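Local coordinates for ferric vibriobactin ABC transporter, periplasmic ferric vibriobactin-binding protein (Vibrio cholerae, PDB 3R5T) that binds the siderophore complex ferric vibriobactin in the periplasm and probably delivers it to an ABC transporter for iron uptake, at residues R25-A30 and K70-G75; V77-V82 and P105-I110; D156-P161 and R285-Q290; Q188-V193 and R276-S281. All blocks are in the same frame, centred on the assembly; numbering follows the deposited sequence. Where two conformers were deposited one is given.

The four contacts fall into two pairs on opposite sides of the chain's centre, as expected of a two-lobed siderophore-binding protein joined by one long helix (137-155). Contacts 1 and 2 belong to the lobe with the parallel sheet, have centres about 10 Å apart and touch through W72, whose indole packs on V77-V82. Contacts 3 and 4 belong to the lobe with the mixed sheet, lie about 12 Å apart between centres, share helix 272-286 and touch, L158 and L160 packing on V193 O. Contacts 1 and 4 are about 27 Å apart between centres, and neither touches the bound vibriobactin: the side chains of S28 and I278 lie about 10 and 12 Å from it.

Contact 1 (R25-A30 and K70-G75); sequences RILSTA and KLWPAG
On one face of the parallel beta-sheet, L27 and L71 meet across the intervening strand 44-49. That strand accounts for the separation of the segments 26-28 and 70-73, whose axes come no closer than 9.3 Å and differ in direction by 29°. No hydrogen bond joins the two segments directly, so side chains and one water make the contact. A single methyl, L71 CD1, lies 3.8 Å from L27 CG and almost as near to both L27 methyls, which places it against the fork of the isopropyl group. L27 offers this fork because its CG is anti to the backbone N (chi1 -171°). The five strands, ordered 3-2-1-4-5 with helices in the connections, make a Rossmann-like lobe in which strand 69-73 is outermost. There W72 swings its indole back over the sheet: T29 CG2 reaches W72 CZ2 at 3.9 Å, at the ring edge and near its plane, while L27 CD2 approaches W72 CH2 obliquely at 4.2 Å. The pyrrole side is bridged by a water, which accepts in the ring plane from W72 NE1 at 2.7 Å and donates to T29 O at 2.8 Å. T29 OG1 is bonded to V91 O of the next strand. S28 CB is directed away from 70-75; its OG hydrogen-bonds with T34 OG1 and accepts from A30 N at 3.2 Å, an ST turn.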
loop_
_atom_site.group_PDB
_atom_site.type_symbol
_atom_site.label_atom_id
_atom_site.label_comp_id
_atom_site.label_asym_id
_atom_site.label_seq_id
_atom_site.Cartn_x
_atom_site.Cartn_y
_atom_site.Cartn_z
ATOM N N ARG A 25 2.726 4.476 -22.740
ATOM C CA ARG A 25 1.441 3.780 -22.675
ATOM C C ARG A 25 1.599 2.623 -21.717
ATOM O O ARG A 25 1.832 1.489 -22.133
ATOM C CB ARG A 25 1.003 3.263 -24.059
ATOM C CG ARG A 25 0.786 4.349 -25.103
ATOM C CD ARG A 25 -0.686 4.738 -25.227
ATOM N NE ARG A 25 -1.589 3.606 -25.468
ATOM C CZ ARG A 25 -2.890 3.645 -25.204
ATOM N NH1 ARG A 25 -3.423 4.760 -24.727
ATOM N NH2 ARG A 25 -3.664 2.585 -25.427
ATOM N N ILE A 26 1.500 2.919 -20.427
ATOM C CA ILE A 26 1.803 1.927 -19.398
ATOM C C ILE A 26 0.541 1.167 -18.985
ATOM O O ILE A 26 -0.485 1.777 -18.715
ATOM C CB ILE A 26 2.408 2.595 -18.142
ATOM C CG1 ILE A 26 3.658 3.414 -18.497
ATOM C CG2 ILE A 26 2.708 1.553 -17.079
ATOM C CD1 ILE A 26 4.044 4.447 -17.449
ATOM N N LEU A 27 0.649 -0.157 -18.925
ATOM C CA LEU A 27 -0.463 -1.023 -18.521
ATOM C C LEU A 27 -0.107 -1.705 -17.207
ATOM O O LEU A 27 0.906 -2.402 -17.110
ATOM C CB LEU A 27 -0.750 -2.082 -19.605
ATOM C CG LEU A 27 -2.018 -2.915 -19.398
ATOM C CD1 LEU A 27 -2.661 -3.256 -20.722
ATOM C CD2 LEU A 27 -1.688 -4.148 -18.602
ATOM N N SER A 28 -0.936 -1.498 -16.189
ATOM C CA SER A 28 -0.670 -2.127 -14.907
ATOM C C SER A 28 -1.492 -3.384 -14.720
ATOM O O SER A 28 -2.723 -3.362 -14.894
ATOM C CB SER A 28 -0.971 -1.172 -13.758
ATOM O OG SER A 28 -0.817 -1.861 -12.531
ATOM N N THR A 29 -0.815 -4.484 -14.396
ATOM C CA THR A 29 -1.519 -5.735 -14.103
ATOM C C THR A 29 -1.791 -5.943 -12.619
ATOM O O THR A 29 -2.343 -6.982 -12.239
ATOM C CB THR A 29 -0.768 -6.990 -14.630
ATOM O OG1 THR A 29 0.431 -7.209 -13.866
ATOM C CG2 THR A 29 -0.403 -6.825 -16.106
ATOM N N ALA A 30 -1.389 -4.961 -11.803
ATOM C CA ALA A 30 -1.527 -5.055 -10.341
ATOM C C ALA A 30 -2.196 -3.800 -9.789
ATOM O O ALA A 30 -1.592 -2.717 -9.767
ATOM C CB ALA A 30 -0.146 -5.280 -9.647
ATOM N N LYS A 70 -10.390 0.212 -16.949
ATOM C CA LYS A 70 -10.399 -0.895 -15.996
ATOM C C LYS A 70 -10.390 -2.217 -16.749
ATOM O O LYS A 70 -11.262 -2.488 -17.585
ATOM C CB LYS A 70 -11.595 -0.831 -15.039
ATOM C CG LYS A 70 -11.513 -1.876 -13.926
ATOM C CD LYS A 70 -12.319 -1.482 -12.688
ATOM C CE LYS A 70 -13.769 -1.229 -13.027
ATOM N NZ LYS A 70 -14.612 -1.029 -11.810
ATOM N N LEU A 71 -9.383 -3.030 -16.456
ATOM C CA LEU A 71 -9.223 -4.321 -17.108
ATOM C C LEU A 71 -9.816 -5.428 -16.241
ATOM O O LEU A 71 -10.856 -5.231 -15.610
ATOM C CB LEU A 71 -7.740 -4.577 -17.388
ATOM C CG LEU A 71 -7.071 -3.460 -18.204
ATOM C CD1 LEU A 71 -5.569 -3.682 -18.254
ATOM C CD2 LEU A 71 -7.680 -3.352 -19.611
ATOM N N TRP A 72 -9.163 -6.587 -16.225
ATOM C CA TRP A 72 -9.698 -7.785 -15.568
ATOM C C TRP A 72 -9.568 -7.718 -14.050
ATOM O O TRP A 72 -8.708 -6.999 -13.539
ATOM C CB TRP A 72 -8.950 -9.023 -16.092
ATOM C CG TRP A 72 -7.456 -8.934 -15.844
ATOM C CD1 TRP A 72 -6.790 -9.314 -14.708
ATOM C CD2 TRP A 72 -6.456 -8.421 -16.741
ATOM N NE1 TRP A 72 -5.441 -9.060 -14.841
ATOM C CE2 TRP A 72 -5.208 -8.511 -16.072
ATOM C CE3 TRP A 72 -6.494 -7.868 -18.026
ATOM C CZ2 TRP A 72 -4.015 -8.106 -16.661
ATOM C CZ3 TRP A 72 -5.295 -7.454 -18.605
ATOM C CH2 TRP A 72 -4.077 -7.576 -17.918
ATOM N N PRO A 73 -10.397 -8.480 -13.334
ATOM C CA PRO A 73 -10.201 -8.618 -11.892
ATOM C C PRO A 73 -9.010 -9.521 -11.680
ATOM O O PRO A 73 -8.785 -10.443 -12.459
ATOM C CB PRO A 73 -11.482 -9.319 -11.399
ATOM C CG PRO A 73 -12.220 -9.738 -12.595
ATOM C CD PRO A 73 -11.499 -9.321 -13.837
ATOM N N ALA A 74 -8.211 -9.208 -10.669
ATOM C CA ALA A 74 -7.068 -10.030 -10.290
ATOM C C ALA A 74 -7.338 -11.520 -10.436
ATOM O O ALA A 74 -8.369 -12.024 -9.983
ATOM C CB ALA A 74 -6.659 -9.712 -8.862
ATOM N N GLY A 75 -6.391 -12.215 -11.063
ATOM C CA GLY A 75 -6.433 -13.660 -11.168
ATOM C C GLY A 75 -6.636 -14.179 -12.578
ATOM O O GLY A 75 -6.244 -15.299 -12.884
HETATM O O HOH W 1 -3.443 -9.364 -13.125
#

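Contact 2 (V77-V82 and P105-I110); sequences VDLESV and PLLQAI
V82 meets I110 and L107 with every carbon of its side chain. Its CB already touches the second segment, lying 3.9 Å from I110 CD1. From there CG1, anti to the backbone N (chi1 -178°), runs to 3.6 Å from the same I110 CD1, the shortest approach in this contact, and also lies 4.0 Å from I110 CG2. The other branch, CG2, turns to L107 and stops 4.2 Å from L107 CD2; the V82 and L107 side chains cross at about a right angle. L107 CD2 is a shared methyl, because L79 CD2 also comes to 4.1 Å from it, and V77 CG1 borders it too. L79 divides its fork, with CD2 facing L107 and I110 and CD1 facing L106 nearer the solvent. The interface is wholly apolar, without a hydrogen bond between the segments. The polar groups at the start of helix 79-85 are engaged locally instead: D78 is the N-cap, and its OD1 accepts from S81 N at 3.1 Å with the donor above the carboxylate plane. D78 O is held twice, by V82 N and by S81 OG, the latter at 2.6 Å. Beneath the interface V82 rests on I90 and L107 on V92, two residues of strand 89-93. Two helices thus lie side by side on one face of the sheet, one leading into that strand and the other leaving it, an arrangement typical of successive right-handed beta-alpha-beta crossovers in a Rossmann-like lobe.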
loop_
_atom_site.group_PDB
_atom_site.type_symbol
_atom_site.label_atom_id
_atom_site.label_comp_id
_atom_site.label_asym_id
_atom_site.label_seq_id
_atom_site.Cartn_x
_atom_site.Cartn_y
_atom_site.Cartn_z
ATOM N N VAL A 77 -5.778 -12.974 -16.229
ATOM C CA VAL A 77 -5.200 -12.029 -17.204
ATOM C C VAL A 77 -5.848 -12.182 -18.588
ATOM O O VAL A 77 -5.862 -13.273 -19.154
ATOM C CB VAL A 77 -3.679 -12.184 -17.337
ATOM C CG1 VAL A 77 -3.152 -11.281 -18.447
ATOM C CG2 VAL A 77 -3.000 -11.842 -16.029
ATOM N N ASP A 78 -6.371 -11.082 -19.126
ATOM C CA ASP A 78 -6.999 -11.081 -20.444
ATOM C C ASP A 78 -5.981 -10.608 -21.482
ATOM O O ASP A 78 -5.747 -9.404 -21.664
ATOM C CB ASP A 78 -8.248 -10.188 -20.422
ATOM C CG ASP A 78 -9.005 -10.179 -21.745
ATOM O OD1 ASP A 78 -8.423 -10.550 -22.784
ATOM O OD2 ASP A 78 -10.196 -9.793 -21.738
ATOM N N LEU A 79 -5.335 -11.557 -22.146
ATOM C CA LEU A 79 -4.271 -11.195 -23.083
ATOM C C LEU A 79 -4.782 -10.385 -24.275
ATOM O O LEU A 79 -4.067 -9.509 -24.767
ATOM C CB LEU A 79 -3.546 -12.439 -23.597
ATOM C CG LEU A 79 -2.749 -13.197 -22.524
ATOM C CD1 LEU A 79 -2.235 -14.507 -23.103
ATOM C CD2 LEU A 79 -1.607 -12.343 -21.963
ATOM N N GLU A 80 -5.994 -10.677 -24.744
ATOM C CA GLU A 80 -6.555 -9.920 -25.861
ATOM C C GLU A 80 -6.610 -8.444 -25.478
ATOM O O GLU A 80 -6.247 -7.578 -26.270
ATOM C CB GLU A 80 -7.945 -10.440 -26.225
ATOM C CG GLU A 80 -8.649 -9.602 -27.276
ATOM C CD GLU A 80 -10.002 -10.172 -27.637
ATOM O OE1 GLU A 80 -10.083 -11.400 -27.885
ATOM O OE2 GLU A 80 -10.992 -9.401 -27.677
ATOM N N SER A 81 -7.060 -8.168 -24.264
ATOM C CA SER A 81 -7.175 -6.789 -23.817
ATOM C C SER A 81 -5.806 -6.114 -23.779
ATOM O O SER A 81 -5.682 -4.948 -24.155
ATOM C CB SER A 81 -7.895 -6.694 -22.466
ATOM O OG SER A 81 -7.139 -7.263 -21.410
ATOM N N VAL A 82 -4.777 -6.846 -23.361
ATOM C CA VAL A 82 -3.420 -6.272 -23.351
ATOM C C VAL A 82 -2.965 -5.923 -24.777
ATOM O O VAL A 82 -2.467 -4.824 -25.021
ATOM C CB VAL A 82 -2.391 -7.209 -22.686
ATOM C CG1 VAL A 82 -1.009 -6.536 -22.658
ATOM C CG2 VAL A 82 -2.830 -7.532 -21.270
ATOM N N PRO A 105 6.105 -14.418 -19.050
ATOM C CA PRO A 105 6.527 -14.783 -20.409
ATOM C C PRO A 105 5.477 -14.458 -21.479
ATOM O O PRO A 105 5.841 -14.047 -22.583
ATOM C CB PRO A 105 6.753 -16.295 -20.304
ATOM C CG PRO A 105 7.125 -16.506 -18.859
ATOM C CD PRO A 105 6.215 -15.557 -18.120
ATOM N N LEU A 106 4.198 -14.634 -21.169
ATOM C CA LEU A 106 3.155 -14.293 -22.133
ATOM C C LEU A 106 3.070 -12.786 -22.333
ATOM O O LEU A 106 2.897 -12.305 -23.452
ATOM C CB LEU A 106 1.795 -14.869 -21.713
ATOM C CG LEU A 106 1.675 -16.388 -21.808
ATOM C CD1 LEU A 106 0.490 -16.921 -20.990
ATOM C CD2 LEU A 106 1.547 -16.797 -23.271
ATOM N N LEU A 107 3.238 -12.030 -21.249
ATOM C CA LEU A 107 3.135 -10.577 -21.313
ATOM C C LEU A 107 4.342 -9.949 -22.016
ATOM O O LEU A 107 4.198 -9.001 -22.787
ATOM C CB LEU A 107 2.979 -9.999 -19.907
ATOM C CG LEU A 107 1.673 -10.379 -19.190
ATOM C CD1 LEU A 107 1.783 -10.124 -17.699
ATOM C CD2 LEU A 107 0.493 -9.615 -19.787
ATOM N N GLN A 108 5.527 -10.480 -21.746
ATOM C CA GLN A 108 6.752 -9.965 -22.356
ATOM C C GLN A 108 6.732 -10.131 -23.877
ATOM O O GLN A 108 7.409 -9.396 -24.594
ATOM C CB GLN A 108 7.981 -10.632 -21.724
ATOM C CG GLN A 108 9.331 -10.219 -22.319
ATOM C CD GLN A 108 9.713 -8.769 -22.047
ATOM O OE1 GLN A 108 9.493 -8.228 -20.953
ATOM N NE2 GLN A 108 10.320 -8.136 -23.047
ATOM N N ALA A 109 5.948 -11.088 -24.370
ATOM C CA ALA A 109 5.781 -11.268 -25.810
ATOM C C ALA A 109 5.059 -10.077 -26.424
ATOM O O ALA A 109 5.133 -9.854 -27.639
ATOM C CB ALA A 109 5.019 -12.565 -26.104
ATOM N N ILE A 110 4.354 -9.321 -25.588
ATOM C CA ILE A 110 3.560 -8.181 -26.032
ATOM C C ILE A 110 4.283 -6.846 -25.908
ATOM O O ILE A 110 4.245 -6.026 -26.821
ATOM C CB ILE A 110 2.237 -8.082 -25.241
ATOM C CG1 ILE A 110 1.519 -9.437 -25.228
ATOM C CG2 ILE A 110 1.362 -6.973 -25.820
ATOM C CD1 ILE A 110 0.213 -9.448 -24.436
#

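Contact 3 (D156-P161 and R285-Q290); sequences DVLDLP and RFAGEQ
F286, in the last turn of helix 272-286, has CG anti to its carbonyl carbon, beside the backbone N, and turns its ring toward the loop that links helix 137-155 to strand 165-169, so the contact ties the helix terminus to the mixed-sheet lobe. L160 comes over one face of the ring at about a right angle: its CD2 lies 4.3 Å from the ring centroid and 27° off the normal, a CH-pi contact. On the opposite face, R285 CG lies 4.0 Å above the plane over the ring centre, so the phenyl is sandwiched between two aliphatic groups. P161 also stands across the ring, with P161 CD 3.6 Å from F286 CE2 in an oblique approach. Outside the two segments, Y261 packs edge-to-face with F286. Around the end of the helix, where A287 leaves helical angles, L158 CD2 lies 4.2 Å from both F286 CB and A287 CB, while V157 CG2 lies 4.1 Å from A287 CB. The one hydrogen bond across the contact runs from D159 N to F286 O; at 2.8 Å and 164° it is short and nearly straight, although the donor stands 39° out of the carbonyl plane.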
loop_
_atom_site.group_PDB
_atom_site.type_symbol
_atom_site.label_atom_id
_atom_site.label_comp_id
_atom_site.label_asym_id
_atom_site.label_seq_id
_atom_site.Cartn_x
_atom_site.Cartn_y
_atom_site.Cartn_z
ATOM N N ASP A 156 5.566 17.013 14.019
ATOM C CA ASP A 156 5.796 18.041 15.039
ATOM C C ASP A 156 4.553 18.534 15.778
ATOM O O ASP A 156 4.672 19.224 16.790
ATOM C CB ASP A 156 6.500 19.250 14.415
ATOM C CG ASP A 156 7.962 19.000 14.145
ATOM O OD1 ASP A 156 8.525 18.054 14.739
ATOM O OD2 ASP A 156 8.549 19.772 13.350
ATOM N N VAL A 157 3.368 18.219 15.268
ATOM C CA VAL A 157 2.136 18.671 15.918
ATOM C C VAL A 157 1.279 17.547 16.512
ATOM O O VAL A 157 0.345 17.815 17.270
ATOM C CB VAL A 157 1.252 19.517 14.969
ATOM C CG1 VAL A 157 2.021 20.722 14.442
ATOM C CG2 VAL A 157 0.715 18.656 13.827
ATOM N N LEU A 158 1.578 16.296 16.183
ATOM C CA LEU A 158 0.801 15.201 16.752
ATOM C C LEU A 158 1.151 14.963 18.213
ATOM O O LEU A 158 2.321 14.970 18.602
ATOM C CB LEU A 158 1.008 13.897 15.976
ATOM C CG LEU A 158 0.633 13.844 14.496
ATOM C CD1 LEU A 158 0.910 12.457 13.958
ATOM C CD2 LEU A 158 -0.818 14.230 14.285
ATOM N N ASP A 159 0.117 14.788 19.022
ATOM C CA ASP A 159 0.290 14.336 20.391
ATOM C C ASP A 159 -0.183 12.890 20.464
ATOM O O ASP A 159 -1.323 12.621 20.836
ATOM C CB ASP A 159 -0.506 15.214 21.360
ATOM C CG ASP A 159 0.155 16.561 21.617
ATOM O OD1 ASP A 159 -0.559 17.503 22.021
ATOM O OD2 ASP A 159 1.384 16.682 21.421
ATOM N N LEU A 160 0.698 11.969 20.084
ATOM C CA LEU A 160 0.362 10.554 20.061
ATOM C C LEU A 160 0.288 9.978 21.466
ATOM O O LEU A 160 0.922 10.495 22.391
ATOM C CB LEU A 160 1.398 9.780 19.249
ATOM C CG LEU A 160 1.486 10.127 17.763
ATOM C CD1 LEU A 160 2.779 9.570 17.166
ATOM C CD2 LEU A 160 0.245 9.613 17.011
ATOM N N PRO A 161 -0.481 8.892 21.630
ATOM C CA PRO A 161 -0.525 8.202 22.919
ATOM C C PRO A 161 0.878 7.754 23.299
ATOM O O PRO A 161 1.711 7.530 22.421
ATOM C CB PRO A 161 -1.414 6.980 22.629
ATOM C CG PRO A 161 -2.231 7.381 21.459
ATOM C CD PRO A 161 -1.313 8.213 20.617
ATOM N N ARG A 285 -7.394 13.438 14.965
ATOM C CA ARG A 285 -7.519 12.836 16.288
ATOM C C ARG A 285 -6.454 13.274 17.282
ATOM O O ARG A 285 -6.750 13.435 18.463
ATOM C CB ARG A 285 -7.574 11.303 16.241
ATOM C CG ARG A 285 -7.848 10.719 17.631
ATOM C CD ARG A 285 -8.073 9.226 17.627
ATOM N NE ARG A 285 -9.450 8.852 17.313
ATOM C CZ ARG A 285 -10.454 8.780 18.187
ATOM N NH1 ARG A 285 -10.290 9.089 19.466
ATOM N NH2 ARG A 285 -11.647 8.401 17.762
ATOM N N PHE A 286 -5.223 13.454 16.812
ATOM C CA PHE A 286 -4.095 13.665 17.727
ATOM C C PHE A 286 -3.481 15.071 17.724
ATOM O O PHE A 286 -2.613 15.357 18.537
ATOM C CB PHE A 286 -3.005 12.607 17.500
ATOM C CG PHE A 286 -3.476 11.187 17.701
ATOM C CD1 PHE A 286 -3.502 10.296 16.636
ATOM C CD2 PHE A 286 -3.890 10.742 18.951
ATOM C CE1 PHE A 286 -3.943 8.990 16.812
ATOM C CE2 PHE A 286 -4.323 9.433 19.131
ATOM C CZ PHE A 286 -4.347 8.563 18.062
ATOM N N ALA A 287 -3.930 15.942 16.827
ATOM C CA ALA A 287 -3.452 17.321 16.804
ATOM C C ALA A 287 -4.549 18.262 17.294
ATOM O O ALA A 287 -5.731 17.927 17.248
ATOM C CB ALA A 287 -2.987 17.707 15.408
ATOM N N GLY A 288 -4.159 19.437 17.772
ATOM C CA GLY A 288 -5.130 20.370 18.314
ATOM C C GLY A 288 -5.771 21.202 17.222
ATOM O O GLY A 288 -6.104 20.694 16.145
ATOM N N GLU A 289 -5.950 22.487 17.506
ATOM C CA GLU A 289 -6.378 23.439 16.492
ATOM C C GLU A 289 -5.222 23.723 15.546
ATOM O O GLU A 289 -5.156 24.780 14.923
ATOM C CB GLU A 289 -6.878 24.734 17.136
ATOM C CG GLU A 289 -8.378 24.752 17.381
ATOM C CD GLU A 289 -8.871 23.487 18.052
ATOM O OE1 GLU A 289 -8.290 23.103 19.089
ATOM O OE2 GLU A 289 -9.837 22.877 17.542
ATOM N N GLN A 290 -4.303 22.767 15.465
ATOM C CA GLN A 290 -3.209 22.813 14.509
ATOM C C GLN A 290 -3.501 21.789 13.426
ATOM O O GLN A 290 -2.824 21.734 12.401
ATOM C CB GLN A 290 -1.887 22.479 15.193
ATOM C CG GLN A 290 -1.743 23.091 16.575
ATOM C CD GLN A 290 -0.367 22.866 17.158
ATOM O OE1 GLN A 290 -0.226 22.362 18.273
ATOM N NE2 GLN A 290 0.661 23.230 16.403
#

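Contact 4 (Q188-V193 and R276-S281); sequences QLLQSV and REIINS
L189 O is gripped by two groups of S192: the hydroxyl OG donates to it at 2.6 Å, and the backbone N adds a weak bond at 3.2 Å. In the facing helix I278 O likewise receives S281 OG, at 2.7 Å. Both hydroxyls bond within their own helices, and the side chains that touch across the gap are all hydrocarbon. L189, with CG anti to the backbone N (chi1 173°), directs its fork across the gap. One methyl goes to each isoleucine: L189 CD1 lies 3.9 Å from I279 CD1, and L189 CD2 lies 4.0 Å from I278 CD1. I279 CD1 is shared, since V193 CG1 meets it tip to tip at 4.0 Å. L190 crosses I278 at about a right angle, bringing L190 CD1 to 4.1 Å from I278 CG2. The axes of the helical segments 188-192 and 276-281 remain 11.1 Å apart and cross at -42°, a separation bridged by these branched side chains. L263 of strand 260-264 lies against both L190 and I278, while F147, W150 and V154 of helix 137-155 pack on L189 and I279. The contact therefore joins two helices and the sheet in a buried core of this lobe. Every touching side chain is aliphatic and no hydrogen bond runs across, consistent with association through dispersion forces and the exclusion of water.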
loop_
_atom_site.group_PDB
_atom_site.type_symbol
_atom_site.label_atom_id
_atom_site.label_comp_id
_atom_site.label_asym_id
_atom_site.label_seq_id
_atom_site.Cartn_x
_atom_site.Cartn_y
_atom_site.Cartn_z
ATOM N N GLN A 188 5.889 1.853 8.012
ATOM C CA GLN A 188 6.843 2.933 7.744
ATOM C C GLN A 188 6.137 4.286 7.642
ATOM O O GLN A 188 6.674 5.302 8.078
ATOM C CB GLN A 188 7.692 2.617 6.507
ATOM C CG GLN A 188 8.526 1.329 6.686
ATOM C CD GLN A 188 9.673 1.193 5.694
ATOM O OE1 GLN A 188 10.644 1.958 5.748
ATOM N NE2 GLN A 188 9.583 0.197 4.795
ATOM N N LEU A 189 4.922 4.297 7.100
ATOM C CA LEU A 189 4.139 5.527 7.061
ATOM C C LEU A 189 3.882 6.054 8.472
ATOM O O LEU A 189 4.122 7.232 8.774
ATOM C CB LEU A 189 2.811 5.305 6.328
ATOM C CG LEU A 189 1.845 6.499 6.371
ATOM C CD1 LEU A 189 2.371 7.702 5.606
ATOM C CD2 LEU A 189 0.511 6.107 5.798
ATOM N N LEU A 190 3.425 5.186 9.362
ATOM C CA LEU A 190 3.168 5.639 10.727
ATOM C C LEU A 190 4.447 6.063 11.458
ATOM O O LEU A 190 4.452 7.055 12.196
ATOM C CB LEU A 190 2.389 4.578 11.518
ATOM C CG LEU A 190 0.866 4.774 11.562
ATOM C CD1 LEU A 190 0.260 5.119 10.218
ATOM C CD2 LEU A 190 0.177 3.569 12.187
ATOM N N GLN A 191 5.523 5.305 11.258
ATOM C CA GLN A 191 6.819 5.645 11.844
ATOM C C GLN A 191 7.233 7.062 11.460
ATOM O O GLN A 191 7.827 7.790 12.273
ATOM C CB GLN A 191 7.900 4.680 11.355
ATOM C CG GLN A 191 7.785 3.248 11.828
ATOM C CD GLN A 191 8.717 2.329 11.054
ATOM O OE1 GLN A 191 9.816 2.734 10.660
ATOM N NE2 GLN A 191 8.277 1.092 10.820
ATOM N N SER A 192 6.941 7.441 10.211
ATOM C CA SER A 192 7.375 8.740 9.685
ATOM C C SER A 192 6.739 9.936 10.384
ATOM O O SER A 192 7.302 11.033 10.351
ATOM C CB SER A 192 7.172 8.838 8.170
ATOM O OG SER A 192 5.813 9.038 7.832
ATOM N N VAL A 193 5.582 9.734 11.012
ATOM C CA VAL A 193 4.985 10.796 11.810
ATOM C C VAL A 193 5.136 10.571 13.315
ATOM O O VAL A 193 4.398 11.154 14.108
ATOM C CB VAL A 193 3.520 11.039 11.439
ATOM C CG1 VAL A 193 3.429 11.543 9.995
ATOM C CG2 VAL A 193 2.689 9.766 11.631
ATOM N N ARG A 276 -2.218 10.108 2.408
ATOM C CA ARG A 276 -2.765 11.411 2.786
ATOM C C ARG A 276 -4.002 11.263 3.670
ATOM O O ARG A 276 -4.143 11.968 4.671
ATOM C CB ARG A 276 -3.134 12.218 1.550
ATOM C CG ARG A 276 -1.967 12.896 0.878
ATOM C CD ARG A 276 -2.420 13.581 -0.398
ATOM N NE ARG A 276 -1.295 14.256 -1.030
ATOM C CZ ARG A 276 -1.238 14.580 -2.316
ATOM N NH1 ARG A 276 -2.248 14.291 -3.128
ATOM N NH2 ARG A 276 -0.164 15.195 -2.792
ATOM N N GLU A 277 -4.908 10.370 3.294
ATOM C CA GLU A 277 -6.119 10.186 4.079
ATOM C C GLU A 277 -5.753 9.750 5.500
ATOM O O GLU A 277 -6.308 10.251 6.477
ATOM C CB GLU A 277 -7.043 9.143 3.435
ATOM C CG GLU A 277 -7.645 9.578 2.105
ATOM C CD GLU A 277 -8.747 8.639 1.624
ATOM O OE1 GLU A 277 -9.472 8.073 2.472
ATOM O OE2 GLU A 277 -8.904 8.493 0.399
ATOM N N ILE A 278 -4.842 8.791 5.604
ATOM C CA ILE A 278 -4.398 8.278 6.899
ATOM C C ILE A 278 -3.762 9.355 7.782
ATOM O O ILE A 278 -4.105 9.481 8.956
ATOM C CB ILE A 278 -3.433 7.093 6.731
ATOM C CG1 ILE A 278 -4.160 5.924 6.073
ATOM C CG2 ILE A 278 -2.842 6.683 8.071
ATOM C CD1 ILE A 278 -3.260 4.807 5.520
ATOM N N ILE A 279 -2.841 10.132 7.223
ATOM C CA ILE A 279 -2.218 11.210 7.967
ATOM C C ILE A 279 -3.253 12.251 8.369
ATOM O O ILE A 279 -3.224 12.745 9.502
ATOM C CB ILE A 279 -1.072 11.846 7.148
ATOM C CG1 ILE A 279 0.002 10.790 6.858
ATOM C CG2 ILE A 279 -0.456 13.035 7.881
ATOM C CD1 ILE A 279 0.381 9.928 8.055
ATOM N N ASN A 280 -4.182 12.571 7.468
ATOM C CA ASN A 280 -5.269 13.493 7.812
ATOM C C ASN A 280 -6.030 12.986 9.031
ATOM O O ASN A 280 -6.385 13.769 9.913
ATOM C CB ASN A 280 -6.237 13.689 6.642
ATOM C CG ASN A 280 -5.693 14.619 5.563
ATOM O OD1 ASN A 280 -4.676 15.300 5.742
ATOM N ND2 ASN A 280 -6.384 14.651 4.419
ATOM N N SER A 281 -6.278 11.679 9.093
ATOM C CA SER A 281 -7.037 11.119 10.214
ATOM C C SER A 281 -6.251 11.253 11.512
ATOM O O SER A 281 -6.827 11.470 12.579
ATOM C CB SER A 281 -7.438 9.653 9.961
ATOM O OG SER A 281 -6.369 8.747 10.198
#